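Local structure of aminoacyl-histidine dipeptidase (Vibrio alginolyticus, 3MRU) at residues A[187-198]-A[357-368]; A[397-405]-A[435-443]. The protein probably hydrolyses dipeptides, including Xaa-His dipeptides such as carnosine, as a zinc-dependent metallopeptidase of the M20C family. One frame throughout, in Å; residues are numbered along the deposited sequence.

Interaction 1. Residues A[187-198]-A[357-368]; sequences GIDGAMTFDITR and TEENKVTVLCLI
Strand 187-195 and strand 361-368 run antiparallel, their axes 4.6 Å apart at closest approach and their directions 165° apart, with I188-I368, G190-C366, M192-V364 and F194-V362 as hydrogen-bonded pairs. The bond from G190 N to C366 O is 2.7 Å and nearly straight, whereas that from V362 N to F194 O is weak. On the face carrying I188, M192, F194, V362, V364, C366 and I368 side chains meet mainly through carbon. F194 CG stands beside its own backbone N (chi1 -68°), which brings the ring edge to V362 O, the oxygen that also accepts F194 N; F194 CE1 reaches V364 CG2 at 3.9 Å. Past the end of the paired strand, I196 CD1 lies 3.5 Å from V362 CG2. Helix 373-389 packs on this face through A387 on M192, L383 on C366 and V379 on I368, a two-layer alpha/beta packing consistent with the lid domain of M20 peptidases, away from the zinc site. The other face is more mixed: K361 CE passes 3.5 Å from T193 CG2, and L367 CD1 comes within 3.5 Å of D189 OD1. At the turn 359-360, between strands 346-358 and 361-370, R198 reaches across to the backbone. R198 NH2 donates to E358 O at 2.7 Å, the oxygen lying 16° out of the guanidinium plane, while T357 CG2 meets NH1 at the guanidinium edge. NE of R198 bonds to Q314 O.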
ATOM      1  N   GLY A 187       3.600   6.384   5.249  1.00 69.48           N
ATOM      2  CA  GLY A 187       3.184   7.426   4.333  1.00 68.78           C
ATOM      3  C   GLY A 187       2.563   8.591   5.051  1.00 68.42           C
ATOM      4  O   GLY A 187       2.344   8.517   6.259  1.00 68.48           O
ATOM      5  N   ILE A 188       2.283   9.664   4.315  1.00 53.75           N
ATOM      6  CA  ILE A 188       1.531  10.775   4.857  1.00 53.47           C
ATOM      7  C   ILE A 188       1.020  11.673   3.737  1.00 54.21           C
ATOM      8  O   ILE A 188       1.749  11.964   2.781  1.00 54.50           O
ATOM      9  CB  ILE A 188       2.390  11.558   5.813  1.00 58.26           C
ATOM     10  CG1 ILE A 188       1.556  12.569   6.587  1.00 57.29           C
ATOM     11  CG2 ILE A 188       3.554  12.185   5.067  1.00 58.74           C
ATOM     12  CD1 ILE A 188       1.170  13.820   5.907  1.00 89.58           C
ATOM     13  N   ASP A 189      -0.240  12.091   3.849  1.00 55.02           N
ATOM     14  CA  ASP A 189      -0.868  12.930   2.857  1.00 55.43           C
ATOM     15  C   ASP A 189      -0.496  14.326   3.187  1.00 54.59           C
ATOM     16  O   ASP A 189      -0.544  14.711   4.335  1.00 54.34           O
ATOM     17  CB  ASP A 189      -2.386  12.835   2.952  1.00 99.38           C
ATOM     18  CG  ASP A 189      -2.916  11.406   2.759  1.00104.53           C
ATOM     19  OD1 ASP A 189      -2.544  10.752   1.754  1.00110.04           O
ATOM     20  OD2 ASP A 189      -3.729  10.938   3.606  1.00108.91           O
ATOM     21  N   GLY A 190      -0.120  15.083   2.165  1.00 68.23           N
ATOM     22  CA  GLY A 190       0.118  16.529   2.277  1.00 67.36           C
ATOM     23  C   GLY A 190      -0.768  17.354   1.355  1.00 66.91           C
ATOM     24  O   GLY A 190      -1.229  16.876   0.311  1.00 67.34           O
ATOM     25  N   ALA A 191      -1.027  18.594   1.748  1.00 67.46           N
ATOM     26  CA  ALA A 191      -1.860  19.486   0.958  1.00 66.71           C
ATOM     27  C   ALA A 191      -1.403  20.950   1.019  1.00 66.51           C
ATOM     28  O   ALA A 191      -1.579  21.630   2.030  1.00 66.45           O
ATOM     29  CB  ALA A 191      -3.276  19.337   1.447  1.00 47.33           C
ATOM     30  N   MET A 192      -0.813  21.424  -0.071  1.00 61.95           N
ATOM     31  CA  MET A 192      -0.382  22.795  -0.160  1.00 62.30           C
ATOM     32  C   MET A 192      -1.455  23.629  -0.827  1.00 62.79           C
ATOM     33  O   MET A 192      -1.831  23.373  -1.971  1.00 62.98           O
ATOM     34  CB  MET A 192       0.903  22.882  -0.942  1.00 59.84           C
ATOM     35  CG  MET A 192       1.664  24.121  -0.633  1.00 59.92           C
ATOM     36  SD  MET A 192       3.201  24.140  -1.535  1.00 61.30           S
ATOM     37  CE  MET A 192       4.259  23.077  -0.554  1.00 59.22           C
ATOM     38  N   THR A 193      -1.943  24.637  -0.110  1.00 46.31           N
ATOM     39  CA  THR A 193      -3.086  25.398  -0.565  1.00 46.79           C
ATOM     40  C   THR A 193      -2.698  26.840  -0.701  1.00 47.03           C
ATOM     41  O   THR A 193      -1.909  27.358   0.091  1.00 46.17           O
ATOM     42  CB  THR A 193      -4.274  25.302   0.418  1.00 69.55           C
ATOM     43  OG1 THR A 193      -4.031  24.274   1.394  1.00 69.38           O
ATOM     44  CG2 THR A 193      -5.576  25.024  -0.349  1.00 69.53           C
ATOM     45  N   PHE A 194      -3.276  27.479  -1.712  1.00 60.77           N
ATOM     46  CA  PHE A 194      -2.952  28.862  -2.073  1.00 62.64           C
ATOM     47  C   PHE A 194      -4.193  29.740  -2.017  1.00 64.67           C
ATOM     48  O   PHE A 194      -5.259  29.363  -2.523  1.00 65.14           O
ATOM     49  CB  PHE A 194      -2.327  28.932  -3.477  1.00 62.16           C
ATOM     50  CG  PHE A 194      -0.966  28.308  -3.555  1.00 60.30           C
ATOM     51  CD1 PHE A 194      -0.824  26.932  -3.741  1.00 58.30           C
ATOM     52  CD2 PHE A 194       0.168  29.087  -3.419  1.00 58.53           C
ATOM     53  CE1 PHE A 194       0.406  26.348  -3.776  1.00 57.63           C
ATOM     54  CE2 PHE A 194       1.419  28.507  -3.469  1.00 59.35           C
ATOM     55  CZ  PHE A 194       1.538  27.138  -3.637  1.00 59.57           C
ATOM     56  N   ASP A 195      -4.068  30.906  -1.392  1.00 76.34           N
ATOM     57  CA  ASP A 195      -5.208  31.794  -1.344  1.00 78.69           C
ATOM     58  C   ASP A 195      -5.105  32.891  -2.397  1.00 79.69           C
ATOM     59  O   ASP A 195      -4.545  33.978  -2.147  1.00 79.86           O
ATOM     60  CB  ASP A 195      -5.456  32.303   0.071  1.00101.26           C
ATOM     61  CG  ASP A 195      -6.414  31.404   0.844  1.00103.90           C
ATOM     62  OD1 ASP A 195      -7.462  30.997   0.268  1.00106.81           O
ATOM     63  OD2 ASP A 195      -6.119  31.095   2.022  1.00106.39           O
ATOM     64  N   ILE A 196      -5.666  32.584  -3.569  1.00 70.25           N
ATOM     65  CA  ILE A 196      -5.518  33.428  -4.752  1.00 71.56           C
ATOM     66  C   ILE A 196      -6.705  34.316  -5.055  1.00 72.74           C
ATOM     67  O   ILE A 196      -7.868  33.962  -4.788  1.00 72.10           O
ATOM     68  CB  ILE A 196      -5.154  32.635  -6.049  1.00 67.23           C
ATOM     69  CG1 ILE A 196      -6.310  31.751  -6.524  1.00 65.90           C
ATOM     70  CG2 ILE A 196      -3.897  31.809  -5.841  1.00 68.23           C
ATOM     71  CD1 ILE A 196      -6.193  31.253  -7.964  1.00 83.78           C
ATOM     72  N   THR A 197      -6.360  35.472  -5.627  1.00117.99           N
ATOM     73  CA  THR A 197      -7.310  36.455  -6.162  1.00119.45           C
ATOM     74  C   THR A 197      -7.084  36.665  -7.673  1.00120.33           C
ATOM     75  O   THR A 197      -5.978  36.436  -8.191  1.00121.00           O
ATOM     76  CB  THR A 197      -7.193  37.800  -5.422  1.00 72.83           C
ATOM     77  OG1 THR A 197      -5.848  38.286  -5.539  1.00 73.41           O
ATOM     78  CG2 THR A 197      -7.556  37.618  -3.952  1.00 72.09           C
ATOM     79  N   ARG A 198      -8.128  37.105  -8.370  1.00 93.64           N
ATOM     80  CA  ARG A 198      -8.097  37.151  -9.818  1.00 94.46           C
ATOM     81  C   ARG A 198      -8.342  38.511 -10.437  1.00 95.65           C
ATOM     82  O   ARG A 198      -9.229  39.251 -10.013  1.00 96.29           O
ATOM     83  CB  ARG A 198      -9.104  36.172 -10.370  1.00 82.98           C
ATOM     84  CG  ARG A 198      -8.644  34.771 -10.244  1.00 81.96           C
ATOM     85  CD  ARG A 198      -9.714  33.867 -10.691  1.00 80.14           C
ATOM     86  NE  ARG A 198      -9.129  32.725 -11.367  1.00 80.03           N
ATOM     87  CZ  ARG A 198      -8.962  31.536 -10.810  1.00 79.48           C
ATOM     88  NH1 ARG A 198      -8.425  30.562 -11.524  1.00 79.48           N
ATOM     89  NH2 ARG A 198      -9.338  31.327  -9.550  1.00 78.67           N
ATOM     90  N   THR A 357      -7.517  23.784  -9.311  1.00 78.97           N
ATOM     91  CA  THR A 357      -7.745  25.206  -9.174  1.00 80.29           C
ATOM     92  C   THR A 357      -9.232  25.382  -8.993  1.00 81.80           C
ATOM     93  O   THR A 357     -10.000  24.535  -9.429  1.00 82.47           O
ATOM     94  CB  THR A 357      -7.317  25.912 -10.473  1.00 67.94           C
ATOM     95  OG1 THR A 357      -5.904  25.741 -10.646  1.00 67.69           O
ATOM     96  CG2 THR A 357      -7.662  27.402 -10.459  1.00 67.01           C
ATOM     97  N   GLU A 358      -9.642  26.459  -8.341  1.00100.28           N
ATOM     98  CA  GLU A 358     -11.046  26.878  -8.341  1.00102.00           C
ATOM     99  C   GLU A 358     -10.989  28.396  -8.226  1.00102.43           C
ATOM    100  O   GLU A 358      -9.887  28.950  -8.293  1.00102.76           O
ATOM    101  CB  GLU A 358     -11.802  26.261  -7.159  1.00 95.48           C
ATOM    102  CG  GLU A 358     -11.028  26.372  -5.841  1.00 98.50           C
ATOM    103  CD  GLU A 358     -11.945  26.332  -4.627  1.00102.51           C
ATOM    104  OE1 GLU A 358     -11.835  25.357  -3.828  1.00103.84           O
ATOM    105  OE2 GLU A 358     -12.764  27.279  -4.467  1.00104.17           O
ATOM    106  N   GLU A 359     -12.126  29.087  -8.078  1.00103.49           N
ATOM    107  CA  GLU A 359     -12.026  30.531  -7.832  1.00104.11           C
ATOM    108  C   GLU A 359     -11.521  30.788  -6.415  1.00103.74           C
ATOM    109  O   GLU A 359     -12.148  30.355  -5.433  1.00104.11           O
ATOM    110  CB  GLU A 359     -13.314  31.318  -8.136  1.00104.85           C
ATOM    111  CG  GLU A 359     -12.991  32.829  -8.414  1.00106.43           C
ATOM    112  CD  GLU A 359     -14.148  33.835  -8.154  1.00106.83           C
ATOM    113  OE1 GLU A 359     -15.319  33.555  -8.541  1.00109.39           O
ATOM    114  OE2 GLU A 359     -13.876  34.922  -7.570  1.00107.15           O
ATOM    115  N   ASN A 360     -10.366  31.451  -6.325  1.00 97.77           N
ATOM    116  CA  ASN A 360      -9.749  31.850  -5.031  1.00 97.05           C
ATOM    117  C   ASN A 360      -8.904  30.814  -4.288  1.00 95.94           C
ATOM    118  O   ASN A 360      -8.358  31.120  -3.226  1.00 96.37           O
ATOM    119  CB  ASN A 360     -10.787  32.445  -4.071  1.00118.41           C
ATOM    120  CG  ASN A 360     -11.460  33.680  -4.642  1.00119.46           C
ATOM    121  OD1 ASN A 360     -10.821  34.731  -4.805  1.00119.74           O
ATOM    122  ND2 ASN A 360     -12.755  33.559  -4.962  1.00119.68           N
ATOM    123  N   LYS A 361      -8.784  29.610  -4.848  1.00 83.83           N
ATOM    124  CA  LYS A 361      -8.046  28.534  -4.207  1.00 82.00           C
ATOM    125  C   LYS A 361      -7.406  27.617  -5.236  1.00 80.43           C
ATOM    126  O   LYS A 361      -8.069  27.083  -6.130  1.00 80.01           O
ATOM    127  CB  LYS A 361      -8.985  27.731  -3.314  1.00 84.75           C
ATOM    128  CG  LYS A 361      -8.365  26.955  -2.162  1.00 85.98           C
ATOM    129  CD  LYS A 361      -9.481  26.094  -1.551  1.00 89.68           C
ATOM    130  CE  LYS A 361      -9.042  25.331  -0.316  1.00 91.95           C
ATOM    131  NZ  LYS A 361      -8.780  26.277   0.812  1.00 93.68           N
ATOM    132  N   VAL A 362      -6.097  27.463  -5.096  1.00 65.77           N
ATOM    133  CA  VAL A 362      -5.325  26.441  -5.786  1.00 63.93           C
ATOM    134  C   VAL A 362      -4.803  25.501  -4.730  1.00 62.59           C
ATOM    135  O   VAL A 362      -4.243  25.930  -3.721  1.00 62.26           O
ATOM    136  CB  VAL A 362      -4.125  27.027  -6.508  1.00 75.21           C
ATOM    137  CG1 VAL A 362      -3.531  26.004  -7.448  1.00 75.10           C
ATOM    138  CG2 VAL A 362      -4.542  28.234  -7.278  1.00 76.03           C
ATOM    139  N   THR A 363      -4.987  24.214  -4.974  1.00 70.52           N
ATOM    140  CA  THR A 363      -4.644  23.214  -3.989  1.00 69.29           C
ATOM    141  C   THR A 363      -3.833  22.080  -4.603  1.00 68.32           C
ATOM    142  O   THR A 363      -4.244  21.445  -5.580  1.00 68.24           O
ATOM    143  CB  THR A 363      -5.906  22.725  -3.226  1.00 70.81           C
ATOM    144  OG1 THR A 363      -5.697  21.392  -2.733  1.00 69.76           O
ATOM    145  CG2 THR A 363      -7.190  22.816  -4.124  1.00 70.59           C
ATOM    146  N   VAL A 364      -2.663  21.861  -4.013  1.00 63.74           N
ATOM    147  CA  VAL A 364      -1.683  20.919  -4.509  1.00 62.78           C
ATOM    148  C   VAL A 364      -1.616  19.771  -3.526  1.00 62.39           C
ATOM    149  O   VAL A 364      -1.253  19.971  -2.382  1.00 62.90           O
ATOM    150  CB  VAL A 364      -0.275  21.590  -4.647  1.00 51.01           C
ATOM    151  CG1 VAL A 364       0.726  20.646  -5.308  1.00 50.09           C
ATOM    152  CG2 VAL A 364      -0.354  22.919  -5.439  1.00 50.61           C
ATOM    153  N   LEU A 365      -1.975  18.571  -3.967  1.00 62.27           N
ATOM    154  CA  LEU A 365      -1.997  17.392  -3.097  1.00 61.53           C
ATOM    155  C   LEU A 365      -0.934  16.377  -3.454  1.00 61.26           C
ATOM    156  O   LEU A 365      -0.735  16.046  -4.636  1.00 60.84           O
ATOM    157  CB  LEU A 365      -3.345  16.687  -3.197  1.00 58.47           C
ATOM    158  CG  LEU A 365      -4.478  16.950  -2.220  1.00 58.05           C
ATOM    159  CD1 LEU A 365      -4.804  18.425  -2.101  1.00 57.68           C
ATOM    160  CD2 LEU A 365      -5.675  16.164  -2.704  1.00 57.49           C
ATOM    161  N   CYS A 366      -0.304  15.843  -2.413  1.00 66.61           N
ATOM    162  CA  CYS A 366       0.821  14.944  -2.571  1.00 66.68           C
ATOM    163  C   CYS A 366       0.969  13.957  -1.414  1.00 65.60           C
ATOM    164  O   CYS A 366       0.366  14.116  -0.349  1.00 65.23           O
ATOM    165  CB  CYS A 366       2.117  15.744  -2.770  1.00 72.50           C
ATOM    166  SG  CYS A 366       2.750  16.475  -1.248  1.00 77.71           S
ATOM    167  N   LEU A 367       1.785  12.933  -1.633  1.00 63.75           N
ATOM    168  CA  LEU A 367       1.857  11.835  -0.691  1.00 63.26           C
ATOM    169  C   LEU A 367       3.289  11.350  -0.510  1.00 63.11           C
ATOM    170  O   LEU A 367       3.894  10.802  -1.431  1.00 63.62           O
ATOM    171  CB  LEU A 367       0.931  10.695  -1.138  1.00 41.85           C
ATOM    172  CG  LEU A 367       1.011   9.348  -0.416  1.00 41.40           C
ATOM    173  CD1 LEU A 367       0.606   9.477   1.027  1.00 42.13           C
ATOM    174  CD2 LEU A 367       0.120   8.350  -1.095  1.00 41.80           C
ATOM    175  N   ILE A 368       3.827  11.558   0.684  1.00 73.59           N
ATOM    176  CA  ILE A 368       5.195  11.177   0.956  1.00 73.00           C
ATOM    177  C   ILE A 368       5.190   9.758   1.464  1.00 73.66           C
ATOM    178  O   ILE A 368       4.372   9.400   2.333  1.00 74.47           O
ATOM    179  CB  ILE A 368       5.845  12.100   2.010  1.00 44.54           C
ATOM    180  CG1 ILE A 368       5.720  13.558   1.575  1.00 43.32           C
ATOM    181  CG2 ILE A 368       7.285  11.719   2.226  1.00 42.48           C
ATOM    182  CD1 ILE A 368       5.981  14.585   2.676  1.00 83.64           C
TER

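Interaction 2. Residues A[397-405]-A[435-443]; sequences SGAYPGWKP and GLECGLFKE
P401 and W403 pack on a short, loosely formed helical turn at roughly residues 437-440, where the chain leaving strand 393-400 returns toward the metal-binding part of this M20 peptidase. The contact is made by van der Waals packing and one sulfur-aromatic approach. P401 CG sits 3.6 Å from L440 CA and 4.0 Å from L440 CG, the two side chains crossing at about a right angle; L440 also packs on M153 and A156. W403 CB lies 4.0 Å from G439 CA, so the tryptophan side chain begins directly against the backbone of the turn. Its CG is anti to the backbone N (chi1 171°), and the six-membered ring extends to C438 and L436. L436 CD1 stands near the ring plane at its edge, 4.4 Å from W403 CZ3, and the L436 side chain is about 6 Å from that of D173, a zinc ligand. Beside the five-membered ring, obliquely, K442 CG comes 3.8 Å from W403 CD1; bends at chi2 and chi3 then carry NZ away to the backbone oxygens of P446 and M448, while CG stays by the indole. Just before the helical turn, G435 CA lies 4.1 Å from Y400 CE1, obliquely to the ring. The sulfur-aromatic contact is oblique as well: C438 SG is 4.2 Å from the centroid of the W403 six-membered ring and 42° off its normal, with W403 CZ3 the ring atom nearest the sulfur.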
ATOM      1  N   SER A 397      -1.786  14.797   7.340  1.00 58.52           N
ATOM      2  CA  SER A 397      -2.752  13.894   7.900  1.00 58.15           C
ATOM      3  C   SER A 397      -2.550  12.567   7.228  1.00 58.08           C
ATOM      4  O   SER A 397      -1.708  12.453   6.346  1.00 58.19           O
ATOM      5  CB  SER A 397      -4.131  14.391   7.568  1.00 66.88           C
ATOM      6  OG  SER A 397      -4.119  14.771   6.220  1.00 67.79           O
ATOM      7  N   GLY A 398      -3.336  11.574   7.644  1.00 68.20           N
ATOM      8  CA  GLY A 398      -3.283  10.216   7.104  1.00 68.12           C
ATOM      9  C   GLY A 398      -1.918   9.589   7.281  1.00 68.31           C
ATOM     10  O   GLY A 398      -1.461   8.841   6.413  1.00 68.76           O
ATOM     11  N   ALA A 399      -1.266   9.907   8.397  1.00 69.32           N
ATOM     12  CA  ALA A 399       0.093   9.453   8.674  1.00 69.50           C
ATOM     13  C   ALA A 399       0.077   8.035   9.220  1.00 69.79           C
ATOM     14  O   ALA A 399      -0.658   7.751  10.163  1.00 70.43           O
ATOM     15  CB  ALA A 399       0.757  10.376   9.661  1.00 64.07           C
ATOM     16  N   TYR A 400       0.896   7.161   8.639  1.00 61.19           N
ATOM     17  CA  TYR A 400       1.049   5.777   9.112  1.00 61.13           C
ATOM     18  C   TYR A 400       2.505   5.290   9.068  1.00 62.06           C
ATOM     19  O   TYR A 400       3.238   5.558   8.113  1.00 62.25           O
ATOM     20  CB  TYR A 400       0.140   4.827   8.332  1.00 60.98           C
ATOM     21  CG  TYR A 400       0.301   4.888   6.825  1.00 59.97           C
ATOM     22  CD1 TYR A 400       1.119   3.970   6.153  1.00 58.34           C
ATOM     23  CD2 TYR A 400      -0.366   5.858   6.069  1.00 58.79           C
ATOM     24  CE1 TYR A 400       1.274   4.016   4.774  1.00 57.18           C
ATOM     25  CE2 TYR A 400      -0.223   5.906   4.683  1.00 58.15           C
ATOM     26  CZ  TYR A 400       0.600   4.978   4.051  1.00 58.18           C
ATOM     27  OH  TYR A 400       0.750   5.012   2.695  1.00 58.30           O
ATOM     28  N   PRO A 401       2.921   4.550  10.098  1.00 57.62           N
ATOM     29  CA  PRO A 401       4.315   4.142  10.254  1.00 58.29           C
ATOM     30  C   PRO A 401       4.825   3.198   9.178  1.00 59.06           C
ATOM     31  O   PRO A 401       4.064   2.439   8.592  1.00 58.84           O
ATOM     32  CB  PRO A 401       4.322   3.430  11.608  1.00 69.56           C
ATOM     33  CG  PRO A 401       2.905   3.036  11.834  1.00 69.26           C
ATOM     34  CD  PRO A 401       2.071   4.070  11.200  1.00 68.92           C
ATOM     35  N   GLY A 402       6.127   3.274   8.926  1.00 72.79           N
ATOM     36  CA  GLY A 402       6.801   2.388   7.990  1.00 74.07           C
ATOM     37  C   GLY A 402       7.541   1.316   8.758  1.00 75.23           C
ATOM     38  O   GLY A 402       7.578   1.351   9.992  1.00 75.50           O
ATOM     39  N   TRP A 403       8.134   0.378   8.022  1.00 72.62           N
ATOM     40  CA  TRP A 403       8.835  -0.761   8.591  1.00 73.60           C
ATOM     41  C   TRP A 403      10.260  -0.831   8.015  1.00 74.57           C
ATOM     42  O   TRP A 403      10.448  -1.270   6.870  1.00 74.67           O
ATOM     43  CB  TRP A 403       8.014  -2.023   8.286  1.00 78.77           C
ATOM     44  CG  TRP A 403       8.640  -3.370   8.592  1.00 79.14           C
ATOM     45  CD1 TRP A 403       9.609  -3.661   9.528  1.00 78.94           C
ATOM     46  CD2 TRP A 403       8.289  -4.620   7.986  1.00 79.24           C
ATOM     47  NE1 TRP A 403       9.904  -5.002   9.502  1.00 78.30           N
ATOM     48  CE2 TRP A 403       9.104  -5.618   8.575  1.00 78.89           C
ATOM     49  CE3 TRP A 403       7.368  -4.992   6.990  1.00 78.63           C
ATOM     50  CZ2 TRP A 403       9.024  -6.962   8.205  1.00 78.83           C
ATOM     51  CZ3 TRP A 403       7.294  -6.322   6.615  1.00 78.77           C
ATOM     52  CH2 TRP A 403       8.115  -7.295   7.229  1.00 79.53           C
ATOM     53  N   LYS A 404      11.258  -0.398   8.797  1.00 52.20           N
ATOM     54  CA  LYS A 404      12.626  -0.342   8.279  1.00 53.60           C
ATOM     55  C   LYS A 404      13.265  -1.719   8.166  1.00 54.44           C
ATOM     56  O   LYS A 404      13.274  -2.478   9.128  1.00 54.53           O
ATOM     57  CB  LYS A 404      13.508   0.664   9.060  1.00 78.35           C
ATOM     58  CG  LYS A 404      14.299   0.148  10.290  1.00 79.12           C
ATOM     59  CD  LYS A 404      14.982   1.289  11.063  1.00 78.56           C
ATOM     60  CE  LYS A 404      13.929   2.271  11.591  1.00 80.62           C
ATOM     61  NZ  LYS A 404      14.423   3.239  12.619  1.00 82.40           N
ATOM     62  N   PRO A 405      13.788  -2.054   6.981  1.00 63.70           N
ATOM     63  CA  PRO A 405      14.431  -3.350   6.789  1.00 65.22           C
ATOM     64  C   PRO A 405      15.836  -3.463   7.415  1.00 67.08           C
ATOM     65  O   PRO A 405      16.749  -2.718   7.068  1.00 66.84           O
ATOM     66  CB  PRO A 405      14.486  -3.489   5.262  1.00 61.10           C
ATOM     67  CG  PRO A 405      14.515  -2.101   4.748  1.00 60.25           C
ATOM     68  CD  PRO A 405      13.791  -1.241   5.753  1.00 59.91           C
ATOM     69  N   GLY A 435       2.058   0.344   2.154  1.00 96.54           N
ATOM     70  CA  GLY A 435       1.617   0.077   3.517  1.00 97.33           C
ATOM     71  C   GLY A 435       1.086  -1.328   3.707  1.00 97.95           C
ATOM     72  O   GLY A 435       0.271  -1.807   2.919  1.00 97.93           O
ATOM     73  N   LEU A 436       1.587  -1.981   4.754  1.00 67.87           N
ATOM     74  CA  LEU A 436       1.138  -3.288   5.203  1.00 68.61           C
ATOM     75  C   LEU A 436       0.908  -3.238   6.711  1.00 69.85           C
ATOM     76  O   LEU A 436       1.628  -2.538   7.433  1.00 69.49           O
ATOM     77  CB  LEU A 436       2.188  -4.360   4.929  1.00 58.14           C
ATOM     78  CG  LEU A 436       2.942  -4.538   3.615  1.00 56.91           C
ATOM     79  CD1 LEU A 436       3.967  -5.647   3.831  1.00 56.11           C
ATOM     80  CD2 LEU A 436       2.062  -4.847   2.414  1.00 53.63           C
ATOM     81  N   GLU A 437      -0.079  -4.010   7.174  1.00 78.80           N
ATOM     82  CA  GLU A 437      -0.425  -4.119   8.584  1.00 80.21           C
ATOM     83  C   GLU A 437       0.788  -4.317   9.485  1.00 80.89           C
ATOM     84  O   GLU A 437       0.925  -3.644  10.497  1.00 80.95           O
ATOM     85  CB  GLU A 437      -1.387  -5.278   8.765  1.00 92.41           C
ATOM     86  CG  GLU A 437      -1.940  -5.462  10.170  1.00 94.14           C
ATOM     87  CD  GLU A 437      -3.150  -6.376  10.155  1.00 97.74           C
ATOM     88  OE1 GLU A 437      -3.010  -7.526   9.661  1.00 98.06           O
ATOM     89  OE2 GLU A 437      -4.242  -5.932  10.603  1.00 99.63           O
ATOM     90  N   CYS A 438       1.679  -5.229   9.128  1.00 82.44           N
ATOM     91  CA  CYS A 438       2.865  -5.446   9.973  1.00 84.10           C
ATOM     92  C   CYS A 438       3.748  -4.199  10.164  1.00 84.23           C
ATOM     93  O   CYS A 438       4.640  -4.183  11.021  1.00 84.62           O
ATOM     94  CB  CYS A 438       3.698  -6.665   9.516  1.00101.63           C
ATOM     95  SG  CYS A 438       4.120  -6.723   7.751  1.00104.77           S
ATOM     96  N   GLY A 439       3.502  -3.166   9.365  1.00 92.13           N
ATOM     97  CA  GLY A 439       4.191  -1.893   9.536  1.00 92.27           C
ATOM     98  C   GLY A 439       3.779  -1.283  10.861  1.00 92.49           C
ATOM     99  O   GLY A 439       4.623  -1.082  11.752  1.00 92.48           O
ATOM    100  N   LEU A 440       2.474  -1.026  10.997  1.00 62.62           N
ATOM    101  CA  LEU A 440       1.910  -0.445  12.206  1.00 62.71           C
ATOM    102  C   LEU A 440       2.399  -1.173  13.443  1.00 63.51           C
ATOM    103  O   LEU A 440       2.427  -0.602  14.533  1.00 63.66           O
ATOM    104  CB  LEU A 440       0.388  -0.440  12.151  1.00 60.08           C
ATOM    105  CG  LEU A 440      -0.264   0.592  11.229  1.00 59.54           C
ATOM    106  CD1 LEU A 440       0.075   0.354   9.777  1.00 59.18           C
ATOM    107  CD2 LEU A 440      -1.777   0.632  11.402  1.00 59.76           C
ATOM    108  N   PHE A 441       2.815  -2.424  13.260  1.00107.10           N
ATOM    109  CA  PHE A 441       3.329  -3.225  14.374  1.00108.50           C
ATOM    110  C   PHE A 441       4.640  -2.705  14.893  1.00109.67           C
ATOM    111  O   PHE A 441       5.013  -3.039  16.014  1.00109.84           O
ATOM    112  CB  PHE A 441       3.499  -4.714  14.021  1.00 81.41           C
ATOM    113  CG  PHE A 441       2.210  -5.427  13.705  1.00 80.41           C
ATOM    114  CD1 PHE A 441       2.218  -6.534  12.877  1.00 79.37           C
ATOM    115  CD2 PHE A 441       0.997  -4.991  14.229  1.00 79.06           C
ATOM    116  CE1 PHE A 441       1.051  -7.187  12.573  1.00 79.62           C
ATOM    117  CE2 PHE A 441      -0.175  -5.634  13.925  1.00 78.76           C
ATOM    118  CZ  PHE A 441      -0.153  -6.735  13.094  1.00 80.14           C
ATOM    119  N   LYS A 442       5.345  -1.910  14.082  1.00 89.07           N
ATOM    120  CA  LYS A 442       6.631  -1.362  14.516  1.00 90.45           C
ATOM    121  C   LYS A 442       6.516  -0.147  15.424  1.00 91.87           C
ATOM    122  O   LYS A 442       7.493   0.197  16.090  1.00 91.72           O
ATOM    123  CB  LYS A 442       7.536  -0.977  13.339  1.00 70.62           C
ATOM    124  CG  LYS A 442       8.320  -2.139  12.730  1.00 69.70           C
ATOM    125  CD  LYS A 442       9.273  -2.802  13.716  1.00 68.16           C
ATOM    126  CE  LYS A 442      10.691  -2.284  13.585  1.00 67.39           C
ATOM    127  NZ  LYS A 442      11.691  -3.290  14.058  1.00 66.13           N
ATOM    128  N   GLU A 443       5.331   0.476  15.482  1.00163.78           N
ATOM    129  CA  GLU A 443       5.118   1.616  16.393  1.00165.81           C
ATOM    130  C   GLU A 443       5.445   1.226  17.852  1.00166.38           C
ATOM    131  O   GLU A 443       6.395   1.764  18.432  1.00166.55           O
ATOM    132  CB  GLU A 443       3.666   2.136  16.338  1.00139.51           C
ATOM    133  CG  GLU A 443       3.527   3.658  16.585  1.00142.90           C
ATOM    134  CD  GLU A 443       4.392   4.186  17.758  1.00146.82           C
ATOM    135  OE1 GLU A 443       4.011   3.958  18.936  1.00147.57           O
ATOM    136  OE2 GLU A 443       5.445   4.833  17.494  1.00147.78           O
TER

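Interaction 1 and interaction 2 share one sheet through strand 393-400, since strand 181-199 has strand 361-370 as one neighbour and strand 393-400 as another. Their centres are about 26 Å apart, yet probable hydrogen bonds join D189 N to S397 O (2.9 Å) and G187 N to Y400 O (3.0 Å). Both contacts are partly buried. Interaction 1, its centre about 23 Å from the centre of the chain, rests on regular backbone bonding between strands, with side chains on two faces. Interaction 2, its centre about 10 Å from the centre of the chain, joins a strand exit to a helical turn through side-chain packing, and its L436 approaches the zinc site, from which interaction 1 is remote.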